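Local coordinates for putative MCP-type signal transduction protein (Campylobacter jejuni subsp. jejuni serotype O:2, PDB 4WY9) that probably senses chemical cues in the periplasm through a tandem-PAS (dCache-type) domain and passes the signal on to the chemotaxis machinery, at residues A[40-45]-A[168-173]; A[47-52]-A[60-65]; A[79-84]-A[181-186]; A[103-108]-A[126-131]. One frame throughout, in Å; residues are numbered along the deposited sequence. Where two conformers were deposited one is given.

Interaction 1: residues A[40-45]-A[168-173]; sequences SISGTL and VAIPIF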
loop_
_atom_site.group_PDB
_atom_site.type_symbol
_atom_site.label_atom_id
_atom_site.label_comp_id
_atom_site.label_asym_id
_atom_site.label_seq_id
_atom_site.Cartn_x
_atom_site.Cartn_y
_atom_site.Cartn_z
ATOM N N SER A 40 5.049 -14.224 -7.300
ATOM C CA SER A 40 5.906 -15.421 -7.263
ATOM C C SER A 40 5.266 -16.443 -6.327
ATOM O O SER A 40 5.075 -17.618 -6.703
ATOM C CB SER A 40 7.325 -15.060 -6.801
ATOM O OG SER A 40 8.139 -16.218 -6.713
ATOM N N ILE A 41 4.928 -16.031 -5.123
ATOM C CA ILE A 41 4.428 -16.962 -4.114
ATOM C C ILE A 41 3.031 -17.456 -4.502
ATOM O O ILE A 41 2.708 -18.626 -4.331
ATOM C CB ILE A 41 4.463 -16.393 -2.690
ATOM C CG1 ILE A 41 3.889 -17.389 -1.698
ATOM C CG2 ILE A 41 3.755 -15.123 -2.603
ATOM C CD1 ILE A 41 4.410 -17.219 -0.310
ATOM N N SER A 42 2.185 -16.584 -5.063
ATOM C CA SER A 42 0.869 -17.021 -5.487
ATOM C C SER A 42 1.004 -18.098 -6.581
ATOM O O SER A 42 0.256 -19.068 -6.607
ATOM C CB SER A 42 -0.020 -15.866 -5.951
ATOM O OG SER A 42 0.455 -15.290 -7.149
ATOM N N GLY A 43 1.964 -17.933 -7.484
ATOM C CA GLY A 43 2.168 -18.924 -8.514
ATOM C C GLY A 43 2.563 -20.266 -7.935
ATOM O O GLY A 43 2.024 -21.330 -8.309
ATOM N N THR A 44 3.502 -20.240 -7.014
ATOM C CA THR A 44 3.997 -21.464 -6.398
ATOM C C THR A 44 2.904 -22.136 -5.572
ATOM O O THR A 44 2.747 -23.378 -5.628
ATOM C CB THR A 44 5.247 -21.167 -5.536
ATOM O OG1 THR A 44 6.281 -20.625 -6.390
ATOM C CG2 THR A 44 5.750 -22.394 -4.863
ATOM N N LEU A 45 2.133 -21.366 -4.825
ATOM C CA LEU A 45 1.064 -21.956 -4.020
ATOM C C LEU A 45 -0.078 -22.500 -4.876
ATOM O O LEU A 45 -0.582 -23.568 -4.608
ATOM C CB LEU A 45 0.553 -20.924 -3.005
ATOM C CG LEU A 45 1.494 -20.584 -1.859
ATOM C CD1 LEU A 45 0.972 -19.469 -0.991
ATOM C CD2 LEU A 45 1.809 -21.831 -1.020
ATOM N N VAL A 168 -1.875 -5.626 -0.516
ATOM C CA VAL A 168 -1.704 -6.163 -1.845
ATOM C C VAL A 168 -1.972 -7.650 -1.716
ATOM O O VAL A 168 -1.381 -8.268 -0.831
ATOM C CB VAL A 168 -0.305 -5.907 -2.386
ATOM C CG1 VAL A 168 -0.106 -6.515 -3.729
ATOM C CG2 VAL A 168 -0.036 -4.354 -2.464
ATOM N N ALA A 169 -2.840 -8.212 -2.541
ATOM C CA ALA A 169 -3.228 -9.615 -2.371
ATOM C C ALA A 169 -3.617 -10.290 -3.663
ATOM O O ALA A 169 -4.074 -9.645 -4.620
ATOM C CB ALA A 169 -4.376 -9.708 -1.358
ATOM N N ILE A 170 -3.428 -11.608 -3.698
ATOM C CA ILE A 170 -3.696 -12.425 -4.880
ATOM C C ILE A 170 -4.370 -13.727 -4.448
ATOM O O ILE A 170 -3.970 -14.326 -3.434
ATOM C CB ILE A 170 -2.393 -12.731 -5.648
ATOM C CG1 ILE A 170 -1.671 -11.439 -6.032
ATOM C CG2 ILE A 170 -2.627 -13.581 -6.871
ATOM C CD1 ILE A 170 -0.342 -11.667 -6.708
ATOM N N PRO A 171 -5.390 -14.192 -5.192
ATOM C CA PRO A 171 -6.021 -15.506 -4.905
ATOM C C PRO A 171 -5.094 -16.670 -5.154
ATOM O O PRO A 171 -4.195 -16.584 -5.994
ATOM C CB PRO A 171 -7.187 -15.557 -5.879
ATOM C CG PRO A 171 -6.771 -14.656 -7.001
ATOM C CD PRO A 171 -6.037 -13.527 -6.319
ATOM N N ILE A 172 -5.342 -17.745 -4.406
ATOM C CA ILE A 172 -4.799 -19.096 -4.597
ATOM C C ILE A 172 -5.923 -19.978 -5.099
ATOM O O ILE A 172 -7.049 -19.852 -4.623
ATOM C CB ILE A 172 -4.202 -19.649 -3.281
ATOM C CG1 ILE A 172 -3.189 -18.666 -2.687
ATOM C CG2 ILE A 172 -3.559 -21.010 -3.527
ATOM C CD1 ILE A 172 -2.050 -18.347 -3.619
ATOM N N PHE A 173 -5.622 -20.862 -6.058
ATOM C CA PHE A 173 -6.647 -21.744 -6.614
ATOM C C PHE A 173 -6.300 -23.221 -6.492
ATOM O O PHE A 173 -5.104 -23.576 -6.462
ATOM C CB PHE A 173 -6.859 -21.433 -8.108
ATOM C CG PHE A 173 -7.296 -20.016 -8.398
ATOM C CD1 PHE A 173 -6.354 -19.024 -8.629
ATOM C CD2 PHE A 173 -8.623 -19.675 -8.498
ATOM C CE1 PHE A 173 -6.742 -17.725 -8.913
ATOM C CE2 PHE A 173 -9.014 -18.371 -8.756
ATOM C CZ PHE A 173 -8.083 -17.414 -8.986
#
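Ser42 and Leu45 of the long N-terminal helix 8-51 lie on Ile170 and Ile172, helix against sheet, in the PAS (Cache) fold of the first PDC sensor unit. Segments 40-45 and 168-173 run nearly parallel, 11° apart, with their axes 7.9 Å from each other. Ser42 points its CB at the strand. Its hydroxyl sits between backbone N and carbonyl carbon (chi1 68°), where OG can turn back along the helix to hydrogen-bond Lys39 O. The buried hydroxyl is thus satisfied within its own helix, while its outer side rests on the methyl of a branched neighbour: Ser42 OG lies 3.5 Å from Ile170 CG2, and Ser42 CB is 3.6 Å from the same atom. Ile170 also brings its other arm alongside, CD1 coming 3.7 Å from Ser42 OG. One turn on along the helix, Leu45 meets Ile172 of the strand. The CB of Ile172 does not aim straight at the helix, but a chain folded at both torsions swings CD1 inward in the conformer described. Ile172 CG2, meanwhile, lies beside the carbonyl of Leu45. Ile183 of the neighbouring strand 179-188 touches both Ser42 and Ile172, continuing the buried seam. Leu45 and Ile172 approach at a slant, and Ile172 CD1 settles 3.7 Å from Leu45 CB and equally 3.7 Å from Ser42 CA.

Interaction 2: residues A[47-52]-A[60-65]; sequences EMFRST and DNITNI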
loop_
_atom_site.group_PDB
_atom_site.type_symbol
_atom_site.label_atom_id
_atom_site.label_comp_id
_atom_site.label_asym_id
_atom_site.label_seq_id
_atom_site.Cartn_x
_atom_site.Cartn_y
_atom_site.Cartn_z
ATOM N N GLU A 47 0.233 -23.686 -7.908
ATOM C CA GLU A 47 0.742 -24.925 -8.479
ATOM C C GLU A 47 0.626 -26.046 -7.441
ATOM O O GLU A 47 0.225 -27.154 -7.760
ATOM C CB GLU A 47 2.180 -24.756 -8.937
ATOM C CG GLU A 47 2.802 -26.014 -9.552
ATOM C CD GLU A 47 1.963 -26.622 -10.696
ATOM O OE1 GLU A 47 1.309 -25.883 -11.485
ATOM O OE2 GLU A 47 1.965 -27.894 -10.825
ATOM N N MET A 48 0.938 -25.754 -6.179
ATOM C CA MET A 48 0.813 -26.743 -5.115
ATOM C C MET A 48 -0.627 -27.182 -4.944
ATOM O O MET A 48 -0.922 -28.378 -4.849
ATOM C CB MET A 48 1.372 -26.209 -3.806
ATOM C CG MET A 48 1.061 -27.115 -2.614
ATOM S SD MET A 48 1.519 -26.362 -1.048
ATOM C CE MET A 48 3.272 -26.526 -1.129
ATOM N N PHE A 49 -1.550 -26.230 -4.824
ATOM C CA PHE A 49 -2.936 -26.569 -4.494
ATOM C C PHE A 49 -3.646 -27.182 -5.687
ATOM O O PHE A 49 -4.639 -27.891 -5.542
ATOM C CB PHE A 49 -3.694 -25.346 -3.941
ATOM C CG PHE A 49 -3.458 -25.078 -2.486
ATOM C CD1 PHE A 49 -2.268 -24.524 -2.027
ATOM C CD2 PHE A 49 -4.417 -25.411 -1.533
ATOM C CE1 PHE A 49 -2.044 -24.303 -0.673
ATOM C CE2 PHE A 49 -4.189 -25.183 -0.182
ATOM C CZ PHE A 49 -3.015 -24.617 0.244
ATOM N N ARG A 50 -3.111 -26.980 -6.894
ATOM C CA ARG A 50 -3.636 -27.669 -8.076
ATOM C C ARG A 50 -3.112 -29.108 -8.188
ATOM O O ARG A 50 -3.798 -29.978 -8.714
ATOM C CB ARG A 50 -3.294 -26.906 -9.359
ATOM C CG ARG A 50 -4.126 -25.662 -9.601
ATOM C CD ARG A 50 -3.715 -24.970 -10.911
ATOM N NE ARG A 50 -3.527 -25.894 -12.046
ATOM C CZ ARG A 50 -4.512 -26.366 -12.793
ATOM N NH1 ARG A 50 -5.730 -25.880 -12.691
ATOM N NH2 ARG A 50 -4.263 -27.333 -13.700
ATOM N N SER A 51 -1.875 -29.347 -7.742
ATOM C CA SER A 51 -1.217 -30.624 -7.955
ATOM C C SER A 51 -1.291 -31.558 -6.752
ATOM O O SER A 51 -0.955 -32.726 -6.854
ATOM C CB SER A 51 0.236 -30.417 -8.342
ATOM O OG SER A 51 0.923 -29.917 -7.244
ATOM N N THR A 52 -1.727 -31.050 -5.598
ATOM C CA THR A 52 -1.674 -31.802 -4.352
ATOM C C THR A 52 -3.075 -31.979 -3.826
ATOM O O THR A 52 -3.797 -31.014 -3.632
ATOM C CB THR A 52 -0.826 -31.062 -3.304
ATOM O OG1 THR A 52 0.457 -30.709 -3.877
ATOM C CG2 THR A 52 -0.609 -31.925 -2.090
ATOM N N ASP A 60 4.382 -27.720 6.444
ATOM C CA ASP A 60 5.751 -27.257 6.401
ATOM C C ASP A 60 6.172 -26.847 4.999
ATOM O O ASP A 60 6.918 -25.877 4.840
ATOM C CB ASP A 60 6.697 -28.335 6.948
ATOM C CG ASP A 60 6.819 -28.324 8.441
ATOM O OD1 ASP A 60 5.999 -27.636 9.097
ATOM O OD2 ASP A 60 7.683 -29.048 8.973
ATOM N N ASN A 61 5.699 -27.535 3.972
ATOM C CA ASN A 61 6.003 -27.113 2.606
ATOM C C ASN A 61 5.466 -25.721 2.361
ATOM O O ASN A 61 6.127 -24.877 1.769
ATOM C CB ASN A 61 5.455 -28.078 1.596
ATOM C CG ASN A 61 6.308 -29.334 1.422
ATOM O OD1 ASN A 61 7.392 -29.438 2.017
ATOM N ND2 ASN A 61 5.835 -30.266 0.642
ATOM N N ILE A 62 4.248 -25.460 2.830
ATOM C CA ILE A 62 3.653 -24.133 2.690
ATOM C C ILE A 62 4.457 -23.098 3.477
ATOM O O ILE A 62 4.734 -22.010 2.994
ATOM C CB ILE A 62 2.183 -24.153 3.131
ATOM C CG1 ILE A 62 1.359 -25.016 2.187
ATOM C CG2 ILE A 62 1.616 -22.751 3.213
ATOM C CD1 ILE A 62 -0.061 -25.276 2.626
ATOM N N THR A 63 4.786 -23.419 4.733
ATOM C CA THR A 63 5.545 -22.514 5.561
ATOM C C THR A 63 6.851 -22.110 4.915
ATOM O O THR A 63 7.235 -20.950 4.939
ATOM C CB THR A 63 5.856 -23.129 6.947
ATOM O OG1 THR A 63 4.623 -23.418 7.613
ATOM C CG2 THR A 63 6.687 -22.193 7.766
ATOM N N ASN A 64 7.556 -23.074 4.342
ATOM C CA ASN A 64 8.864 -22.813 3.771
ATOM C C ASN A 64 8.752 -21.936 2.566
ATOM O O ASN A 64 9.613 -21.082 2.351
ATOM C CB ASN A 64 9.545 -24.124 3.417
ATOM C CG ASN A 64 9.898 -24.926 4.617
ATOM O OD1 ASN A 64 9.955 -24.416 5.748
ATOM N ND2 ASN A 64 10.133 -26.187 4.404
ATOM N N ILE A 65 7.689 -22.099 1.771
ATOM C CA ILE A 65 7.476 -21.209 0.615
ATOM C C ILE A 65 7.281 -19.766 1.073
ATOM O O ILE A 65 7.845 -18.829 0.485
ATOM C CB ILE A 65 6.269 -21.690 -0.219
ATOM C CG1 ILE A 65 6.626 -22.999 -0.918
ATOM C CG2 ILE A 65 5.793 -20.633 -1.175
ATOM C CD1 ILE A 65 5.420 -23.706 -1.479
#
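Met48 and Ile62 have the nearest CA atoms, 8.7 Å apart, where the last turn of helix 8-51 passes helix 59-70. The two segments run antiparallel at 162°, with 12.2 Å between axes, as the arms of a helical hairpin, a spacing that long side chains have to bridge. Met48 does most of this. It reaches out with CG anti to the backbone N (chi1 171°) and stays extended until the thioether, where chi3 of -74° bends the methyl aside. Met48 SD then lies crosswise on Ile62 CG1 at 3.5 Å, and Met48 CE touches two residues one turn apart, 3.6 Å from Ile65 CD1 and 3.8 Å from Asn61 CB. Phe49 approaches Ile62 from another direction, its ring tip CZ 3.9 Å from Ile62 CD1, so that this isoleucine is gripped by both sulfur and ring. Behind the interface, the end of the first helix is tied off by side chains: Thr52 OG1 donates to Met48 O (2.9 Å), and Ser51 OG donates to Glu47 O. Around the hairpin, Phe49 packs on Leu83 and Ile62 on Leu81 of strand 78-83, Ile62 and Thr63 touch Met106 of strand 104-110, and Ile65 leans back on Ile41, Thr44 and Leu45 of helix 8-51.

Interaction 3: residues A[79-84]-A[181-186]; sequences TYLYLI and GVIGMT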
loop_
_atom_site.group_PDB
_atom_site.type_symbol
_atom_site.label_atom_id
_atom_site.label_comp_id
_atom_site.label_asym_id
_atom_site.label_seq_id
_atom_site.Cartn_x
_atom_site.Cartn_y
_atom_site.Cartn_z
ATOM N N THR A 79 3.167 -10.380 5.976
ATOM C CA THR A 79 2.799 -11.301 4.920
ATOM C C THR A 79 1.760 -12.242 5.498
ATOM O O THR A 79 1.855 -12.624 6.664
ATOM C CB THR A 79 4.044 -12.083 4.401
ATOM O OG1 THR A 79 4.937 -11.153 3.696
ATOM C CG2 THR A 79 3.650 -13.230 3.505
ATOM N N TYR A 80 0.751 -12.578 4.721
ATOM C CA TYR A 80 -0.296 -13.490 5.222
ATOM C C TYR A 80 -0.805 -14.442 4.188
ATOM O O TYR A 80 -0.954 -14.098 3.010
ATOM C CB TYR A 80 -1.467 -12.702 5.825
ATOM C CG TYR A 80 -1.933 -11.536 4.984
ATOM C CD1 TYR A 80 -2.890 -11.704 3.971
ATOM C CD2 TYR A 80 -1.416 -10.262 5.181
ATOM C CE1 TYR A 80 -3.310 -10.635 3.231
ATOM C CE2 TYR A 80 -1.828 -9.186 4.408
ATOM C CZ TYR A 80 -2.773 -9.384 3.437
ATOM O OH TYR A 80 -3.206 -8.302 2.658
ATOM N N LEU A 81 -1.102 -15.664 4.640
ATOM C CA LEU A 81 -1.815 -16.660 3.878
ATOM C C LEU A 81 -3.090 -16.992 4.606
ATOM O O LEU A 81 -3.061 -17.534 5.717
ATOM C CB LEU A 81 -0.988 -17.921 3.648
ATOM C CG LEU A 81 -1.723 -19.013 2.863
ATOM C CD1 LEU A 81 -2.068 -18.581 1.458
ATOM C CD2 LEU A 81 -0.898 -20.286 2.814
ATOM N N TYR A 82 -4.225 -16.677 3.988
ATOM C CA TYR A 82 -5.550 -17.003 4.505
ATOM C C TYR A 82 -6.054 -18.195 3.697
ATOM O O TYR A 82 -6.104 -18.126 2.476
ATOM C CB TYR A 82 -6.462 -15.785 4.375
ATOM C CG TYR A 82 -7.934 -16.004 4.636
ATOM C CD1 TYR A 82 -8.392 -16.879 5.612
ATOM C CD2 TYR A 82 -8.878 -15.300 3.909
ATOM C CE1 TYR A 82 -9.750 -17.058 5.830
ATOM C CE2 TYR A 82 -10.217 -15.464 4.116
ATOM C CZ TYR A 82 -10.663 -16.349 5.065
ATOM O OH TYR A 82 -12.018 -16.489 5.265
ATOM N N LEU A 83 -6.391 -19.300 4.356
ATOM C CA LEU A 83 -6.998 -20.439 3.682
ATOM C C LEU A 83 -8.438 -20.603 4.144
ATOM O O LEU A 83 -8.693 -20.638 5.350
ATOM C CB LEU A 83 -6.225 -21.718 3.953
ATOM C CG LEU A 83 -4.776 -21.737 3.435
ATOM C CD1 LEU A 83 -4.104 -23.038 3.789
ATOM C CD2 LEU A 83 -4.699 -21.530 1.955
ATOM N N ILE A 84 -9.373 -20.712 3.210
ATOM C CA ILE A 84 -10.792 -20.739 3.537
ATOM C C ILE A 84 -11.248 -22.055 4.155
ATOM O O ILE A 84 -12.194 -22.067 4.985
ATOM C CB ILE A 84 -11.666 -20.459 2.277
ATOM C CG1 ILE A 84 -11.122 -19.277 1.495
ATOM C CG2 ILE A 84 -13.120 -20.253 2.643
ATOM C CD1 ILE A 84 -11.723 -19.204 0.088
ATOM N N GLY A 181 -7.874 -19.657 -1.142
ATOM C CA GLY A 181 -7.198 -18.826 -0.195
ATOM C C GLY A 181 -6.682 -17.549 -0.809
ATOM O O GLY A 181 -6.893 -17.288 -2.004
ATOM N N VAL A 182 -5.973 -16.765 -0.011
ATOM C CA VAL A 182 -5.440 -15.471 -0.423
ATOM C C VAL A 182 -4.048 -15.331 0.153
ATOM O O VAL A 182 -3.867 -15.539 1.361
ATOM C CB VAL A 182 -6.313 -14.301 0.056
ATOM C CG1 VAL A 182 -5.661 -12.959 -0.346
ATOM C CG2 VAL A 182 -7.728 -14.397 -0.482
ATOM N N ILE A 183 -3.074 -14.992 -0.678
ATOM C CA ILE A 183 -1.737 -14.650 -0.199
ATOM C C ILE A 183 -1.561 -13.143 -0.390
ATOM O O ILE A 183 -1.789 -12.615 -1.490
ATOM C CB ILE A 183 -0.631 -15.475 -0.906
ATOM C CG1 ILE A 183 0.751 -15.178 -0.346
ATOM C CG2 ILE A 183 -0.664 -15.275 -2.432
ATOM C CD1 ILE A 183 1.025 -15.758 0.991
ATOM N N GLY A 184 -1.214 -12.437 0.665
ATOM C CA GLY A 184 -1.091 -11.008 0.584
ATOM C C GLY A 184 0.011 -10.430 1.426
ATOM O O GLY A 184 0.659 -11.130 2.215
ATOM N N MET A 185 0.203 -9.128 1.266
ATOM C CA MET A 185 1.217 -8.380 1.947
ATOM C C MET A 185 0.679 -7.033 2.425
ATOM O O MET A 185 -0.200 -6.462 1.759
ATOM C CB MET A 185 2.415 -8.108 1.040
ATOM C CG MET A 185 3.020 -9.330 0.428
ATOM S SD MET A 185 3.983 -8.784 -0.979
ATOM C CE MET A 185 4.739 -10.244 -1.531
ATOM N N THR A 186 1.241 -6.534 3.507
ATOM C CA THR A 186 0.906 -5.235 4.048
ATOM C C THR A 186 2.112 -4.341 4.032
ATOM O O THR A 186 3.146 -4.715 4.581
ATOM C CB THR A 186 0.364 -5.317 5.495
ATOM O OG1 THR A 186 -0.704 -6.239 5.562
ATOM C CG2 THR A 186 -0.087 -3.974 5.974
#
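Tyr80 lays its ring over the backbone of Gly184 on the adjacent antiparallel strand. Gly184 CA is 3.9 Å from the Tyr80 ring centroid, 28° off the ring normal, a CH-pi contact. The ring gets there because CG stands between the backbone N and carbonyl carbon (chi1 46°), which folds the phenol across the neighbouring strand; Gly184 offers a flat, side-chain-free bed, with its carbonyl carbon under the centre of the ring. At the ring edge, and in its plane, Thr186 OG1 comes within 3.4 Å of Tyr80 CE2. Both hydroxyls, Tyr80 OH and Thr186 OG1, hydrogen-bond to Asn167 OD1, which fixes the outer end of the ring. Beneath it, Tyr80 and Gly184 form a hydrogen-bonded pair, N to O at 2.9 Å in both directions.

Val182 repeats this pairing with Tyr82: Tyr82 N reaches Val182 O at 2.9 Å and Val182 N reaches Tyr82 O at 2.8 Å, both in the carbonyl plane. Its side chain lies on the face shared by Tyr80 and Tyr82, against Ala169 and Ile137. Gly181, almost fully extended, closes up on Leu83, and its CA lies 3.0 Å from Tyr82 O. On the reverse face Leu81 and Ile183 meet, Ile183 CD1 also touching Tyr80 O, and helices 8-51 and 59-70 cover them. Pairing of the first and last strands at the middle of an antiparallel sheet, with 104-110 beyond one and 163-173, then the short strands 149-150 and 154-156, beyond the other, is the 2-1-5-4-3 core order of a PAS domain.

Interaction 4: residues A[103-108]-A[126-131]; sequences KFVMLY and DEIANL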
loop_
_atom_site.group_PDB
_atom_site.type_symbol
_atom_site.label_atom_id
_atom_site.label_comp_id
_atom_site.label_asym_id
_atom_site.label_seq_id
_atom_site.Cartn_x
_atom_site.Cartn_y
_atom_site.Cartn_z
ATOM N N LYS A 103 -10.824 -18.773 11.894
ATOM C CA LYS A 103 -10.301 -18.772 10.543
ATOM C C LYS A 103 -8.809 -19.070 10.542
ATOM O O LYS A 103 -8.112 -18.808 11.516
ATOM C CB LYS A 103 -10.567 -17.436 9.851
ATOM C CG LYS A 103 -12.053 -17.258 9.579
ATOM C CD LYS A 103 -12.359 -16.063 8.786
ATOM C CE LYS A 103 -13.847 -16.110 8.419
ATOM N NZ LYS A 103 -14.673 -15.868 9.587
ATOM N N PHE A 104 -8.333 -19.622 9.439
ATOM C CA PHE A 104 -6.945 -20.019 9.317
ATOM C C PHE A 104 -6.145 -18.964 8.567
ATOM O O PHE A 104 -6.325 -18.756 7.366
ATOM C CB PHE A 104 -6.803 -21.369 8.617
ATOM C CG PHE A 104 -5.377 -21.834 8.547
ATOM C CD1 PHE A 104 -4.794 -22.487 9.635
ATOM C CD2 PHE A 104 -4.596 -21.587 7.430
ATOM C CE1 PHE A 104 -3.487 -22.874 9.600
ATOM C CE2 PHE A 104 -3.285 -21.998 7.387
ATOM C CZ PHE A 104 -2.732 -22.638 8.469
ATOM N N VAL A 105 -5.253 -18.283 9.287
ATOM C CA VAL A 105 -4.415 -17.236 8.728
ATOM C C VAL A 105 -2.995 -17.413 9.259
ATOM O O VAL A 105 -2.771 -17.393 10.471
ATOM C CB VAL A 105 -4.939 -15.811 9.047
ATOM C CG1 VAL A 105 -3.954 -14.783 8.504
ATOM C CG2 VAL A 105 -6.339 -15.592 8.523
ATOM N N MET A 106 -2.045 -17.630 8.360
ATOM C CA MET A 106 -0.637 -17.624 8.695
ATOM C C MET A 106 -0.122 -16.219 8.482
ATOM O O MET A 106 -0.006 -15.784 7.330
ATOM C CB MET A 106 0.133 -18.603 7.836
ATOM C CG MET A 106 -0.416 -20.032 7.920
ATOM S SD MET A 106 0.250 -21.170 6.665
ATOM C CE MET A 106 1.820 -21.525 7.348
ATOM N N LEU A 107 0.168 -15.502 9.567
ATOM C CA LEU A 107 0.569 -14.115 9.525
ATOM C C LEU A 107 2.003 -13.991 10.005
ATOM O O LEU A 107 2.327 -14.472 11.101
ATOM C CB LEU A 107 -0.356 -13.258 10.391
ATOM C CG LEU A 107 -0.071 -11.752 10.502
ATOM C CD1 LEU A 107 -0.162 -11.058 9.141
ATOM C CD2 LEU A 107 -1.004 -11.111 11.502
ATOM N N TYR A 108 2.851 -13.321 9.208
ATOM C CA TYR A 108 4.253 -13.150 9.524
ATOM C C TYR A 108 4.650 -11.681 9.599
ATOM O O TYR A 108 4.186 -10.879 8.784
ATOM C CB TYR A 108 5.107 -13.881 8.473
ATOM C CG TYR A 108 4.925 -15.377 8.534
ATOM C CD1 TYR A 108 3.897 -16.003 7.860
ATOM C CD2 TYR A 108 5.788 -16.174 9.292
ATOM C CE1 TYR A 108 3.734 -17.369 7.942
ATOM C CE2 TYR A 108 5.611 -17.522 9.382
ATOM C CZ TYR A 108 4.575 -18.119 8.692
ATOM O OH TYR A 108 4.381 -19.481 8.759
ATOM N N ASP A 126 -8.670 -11.666 12.730
ATOM C CA ASP A 126 -9.721 -11.525 11.728
ATOM C C ASP A 126 -9.610 -10.237 10.938
ATOM O O ASP A 126 -10.259 -10.090 9.888
ATOM C CB ASP A 126 -11.098 -11.645 12.401
ATOM C CG ASP A 126 -11.440 -13.104 12.679
ATOM O OD1 ASP A 126 -11.234 -13.937 11.789
ATOM O OD2 ASP A 126 -11.909 -13.418 13.784
ATOM N N GLU A 127 -8.807 -9.285 11.400
ATOM C CA GLU A 127 -8.558 -8.068 10.629
ATOM C C GLU A 127 -8.043 -8.437 9.239
ATOM O O GLU A 127 -8.336 -7.774 8.251
ATOM C CB GLU A 127 -7.561 -7.187 11.339
ATOM C CG GLU A 127 -7.294 -5.867 10.691
ATOM C CD GLU A 127 -6.706 -4.838 11.657
ATOM O OE1 GLU A 127 -5.520 -4.692 11.646
ATOM O OE2 GLU A 127 -7.453 -4.293 12.470
ATOM N N ILE A 128 -7.275 -9.536 9.140
ATOM C CA ILE A 128 -6.756 -9.969 7.859
ATOM C C ILE A 128 -7.876 -10.545 6.975
ATOM O O ILE A 128 -8.021 -10.180 5.809
ATOM C CB ILE A 128 -5.633 -11.003 8.026
ATOM C CG1 ILE A 128 -4.443 -10.415 8.783
ATOM C CG2 ILE A 128 -5.189 -11.546 6.653
ATOM C CD1 ILE A 128 -3.807 -9.233 8.112
ATOM N N ALA A 129 -8.666 -11.441 7.539
ATOM C CA ALA A 129 -9.717 -12.087 6.793
ATOM C C ALA A 129 -10.767 -11.116 6.305
ATOM O O ALA A 129 -11.393 -11.330 5.276
ATOM C CB ALA A 129 -10.355 -13.207 7.609
ATOM N N ASN A 130 -10.961 -10.029 7.044
ATOM C CA ASN A 130 -11.975 -9.045 6.720
ATOM C C ASN A 130 -11.496 -7.859 5.885
ATOM O O ASN A 130 -12.264 -6.955 5.585
ATOM C CB ASN A 130 -12.626 -8.556 8.020
ATOM C CG ASN A 130 -13.475 -9.622 8.718
ATOM O OD1 ASN A 130 -14.016 -10.513 8.064
ATOM N ND2 ASN A 130 -13.528 -9.584 10.025
ATOM N N LEU A 131 -10.229 -7.905 5.437
ATOM C CA LEU A 131 -9.732 -6.861 4.548
ATOM C C LEU A 131 -10.586 -6.774 3.294
ATOM O O LEU A 131 -11.031 -7.800 2.756
ATOM C CB LEU A 131 -8.303 -7.141 4.143
ATOM C CG LEU A 131 -7.197 -6.975 5.170
ATOM C CD1 LEU A 131 -5.899 -7.533 4.609
ATOM C CD2 LEU A 131 -7.029 -5.525 5.574
HETATM O O HOH W 1 -13.374 -13.396 10.041
#
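Apolar packing of Val105 and Leu107 on Ile128, with a water-bridged charge pair between Lys103 and Asp126 beside it, joins strand 104-110 of the PAS sheet to the short, weakly bonded helix 126-129. The helix lies over the sheet face that also carries Tyr80, opposite the one covered by helices 8-51 and 59-70. In related Cache domains this is the side where ligands usually bind, though the contact here is plain packing. The CA atoms of Val105 and Ala129 stand 7.6 Å apart near the middle of the contact, and the touching is done by side chains to either side of this point. Val105, with CG1 anti to the backbone N (chi1 176°), sends that methyl to Ile128 CG2 at 3.9 Å. Ile128 points its other arm further along the strand, its CD1 lying 4.2 Å from Leu107 CD1, and so serves two successive residues on one face of the strand. Tyr80 and Met156 also touch Ile128, leaving it well enclosed.

At the partly exposed end Lys103 stretches out over Ala129, Lys103 CD resting 3.7 Å from Ala129 CB. Its chain stays extended until chi4 (71°), where the ammonium group turns off. Lys103 NZ and Asp126 OD1 remain 4.5 Å apart, too far for a direct salt bridge. Asp126 OD1 takes its strongest bond from the hydroxyl of Thr99, which probably steadies the carboxylate beside the lysine. One water spans the gap, accepting from Lys103 NZ at 2.8 Å and donating weakly to Asp126 OD1, also at 2.8 Å.

Overall arrangement
From the N terminus, helix 8-51 enters interaction 1 and, just beyond, interaction 2, which closes a short hairpin with helix 59-70. Interaction 3 opens on strand 78-83, and interaction 4 opens and closes inside its loop, from 103-108 to 126-131. Segment 168-173 closes interaction 1, enclosing interactions 2 and 4, before 181-186 closes interaction 3; interactions 1 and 3 cross. Strands 104-110, 78-83, 179-188 and 163-173 are successive neighbours in one sheet, so interactions 4, 3 and 1 follow one another across it, each joined to the next by backbone hydrogen bonds. Interaction 1 sets helix 8-51 on one face, interaction 2 pairs it there with helix 59-70, and interaction 4 brings a short helix to the other.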